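Leucine aminopeptidase (Parabacteroides distasonis, PDB 3TC8) binds zinc and, as a member of peptidase family M28, probably acts as an exopeptidase, perhaps an aminopeptidase. Local coordinates at residues Q214-R217 with A218-I222. Residues are numbered along the deposited sequence; the frame is centred on the assembly and turned at random.
Sequences QSLR and AAAPI
The backbone N of Ala218 donates to the carbonyl oxygen of Gln214 at 3.0 Å, a regular helical bond, whereas the next one, from Ala219 N to Ser215 O at 2.8 Å, is weak because its N-H points well off the acceptor (120°). At Ala219 the chain departs from helical torsions (phi -157°) and draws in, bringing Leu216 CA and Ala220 CA to 4.1 Å, and a water lies beside the turn: it donates to Leu216 O at 2.9 Å and accepts from Ala220 N at 3.0 Å. This is a kink ahead of a proline, near the start of helix 213-233, with a water bridging at its flank; Pro221 has no N-H to give to the turn before, and Ile222 N turns back weakly to Ala219 O. Side chains add little across the bend. The methyl of Ala220 lies against the carbonyl of Leu216, CB to O 3.3 Å, and meets the CD2 branch of the leucine at 4.3 Å; with CD1 anti to CA (chi2 165°), CD2 is the branch left facing that methyl. Ala219 CB similarly rests on Ser215 O at 3.3 Å and also touches Ile263 of strand 262-266. On the inner face Ser215 OG bonds to Glu212 and to the backbone N of Asp264, tying the first turn to that strand. Gln214 NE2 bonds to Ile247 O and to Gln252 OE1, and Ala218 packs on Ile255 of helix 250-258.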
loop_
_atom_site.group_PDB
_atom_site.type_symbol
_atom_site.label_atom_id
_atom_site.label_comp_id
_atom_site.label_asym_id
_atom_site.label_seq_id
_atom_site.Cartn_x
_atom_site.Cartn_y
_atom_site.Cartn_z
ATOM N N GLN A 214 -2.593 -14.903 4.751
ATOM C CA GLN A 214 -3.830 -14.312 5.242
ATOM C C GLN A 214 -4.788 -13.995 4.083
ATOM O O GLN A 214 -6.004 -14.154 4.190
ATOM C CB GLN A 214 -3.574 -13.048 6.045
ATOM C CG GLN A 214 -2.689 -13.291 7.261
ATOM C CD GLN A 214 -2.767 -12.134 8.237
ATOM O OE1 GLN A 214 -3.673 -12.089 9.083
ATOM N NE2 GLN A 214 -1.849 -11.190 8.139
ATOM N N SER A 215 -4.197 -13.591 2.953
ATOM C CA SER A 215 -4.921 -13.317 1.726
ATOM C C SER A 215 -5.620 -14.565 1.227
ATOM O O SER A 215 -6.779 -14.522 0.806
ATOM C CB SER A 215 -3.902 -12.823 0.676
ATOM O OG SER A 215 -3.249 -11.634 1.050
ATOM N N LEU A 216 -4.893 -15.681 1.192
ATOM C CA LEU A 216 -5.496 -16.948 0.787
ATOM C C LEU A 216 -6.602 -17.405 1.730
ATOM O O LEU A 216 -7.656 -17.857 1.310
ATOM C CB LEU A 216 -4.415 -18.015 0.709
ATOM C CG LEU A 216 -3.473 -18.024 -0.479
ATOM C CD1 LEU A 216 -2.275 -18.910 -0.201
ATOM C CD2 LEU A 216 -4.210 -18.349 -1.756
ATOM N N ARG A 217 -6.343 -17.305 3.036
ATOM C CA ARG A 217 -7.341 -17.761 3.983
ATOM C C ARG A 217 -8.638 -16.976 3.891
ATOM O O ARG A 217 -9.730 -17.555 3.975
ATOM C CB ARG A 217 -6.783 -17.751 5.398
ATOM C CG ARG A 217 -7.556 -18.621 6.406
ATOM C CD ARG A 217 -7.338 -20.125 6.184
ATOM N NE ARG A 217 -7.784 -20.904 7.321
ATOM C CZ ARG A 217 -9.034 -21.296 7.573
ATOM N NH1 ARG A 217 -10.000 -21.078 6.705
ATOM N NH2 ARG A 217 -9.298 -21.909 8.733
ATOM N N ALA A 218 -8.538 -15.659 3.723
ATOM C CA ALA A 218 -9.704 -14.787 3.666
ATOM C C ALA A 218 -10.306 -14.637 2.283
ATOM O O ALA A 218 -11.458 -14.263 2.186
ATOM C CB ALA A 218 -9.354 -13.372 4.159
ATOM N N ALA A 219 -9.513 -14.828 1.236
ATOM C CA ALA A 219 -9.841 -14.279 -0.088
ATOM C C ALA A 219 -9.154 -15.055 -1.177
ATOM O O ALA A 219 -8.701 -14.509 -2.182
ATOM C CB ALA A 219 -9.485 -12.814 -0.144
ATOM N N ALA A 220 -9.116 -16.379 -1.067
ATOM C CA ALA A 220 -8.439 -17.187 -2.092
ATOM C C ALA A 220 -8.963 -16.940 -3.489
ATOM O O ALA A 220 -8.182 -16.905 -4.407
ATOM C CB ALA A 220 -8.460 -18.685 -1.771
ATOM N N PRO A 221 -10.275 -16.747 -3.686
ATOM C CA PRO A 221 -10.736 -16.489 -5.068
ATOM C C PRO A 221 -10.175 -15.211 -5.634
ATOM O O PRO A 221 -9.979 -15.095 -6.849
ATOM C CB PRO A 221 -12.263 -16.434 -4.931
ATOM C CG PRO A 221 -12.560 -17.259 -3.715
ATOM C CD PRO A 221 -11.413 -16.992 -2.779
ATOM N N ILE A 222 -9.931 -14.210 -4.787
ATOM C CA ILE A 222 -9.352 -12.953 -5.201
ATOM C C ILE A 222 -7.891 -13.151 -5.564
ATOM O O ILE A 222 -7.429 -12.652 -6.590
ATOM C CB ILE A 222 -9.540 -11.837 -4.136
ATOM C CG1 ILE A 222 -11.014 -11.742 -3.666
ATOM C CG2 ILE A 222 -9.009 -10.498 -4.647
ATOM C CD1 ILE A 222 -12.038 -11.511 -4.788
HETATM O O HOH W 1 -10.475 -18.164 0.939
#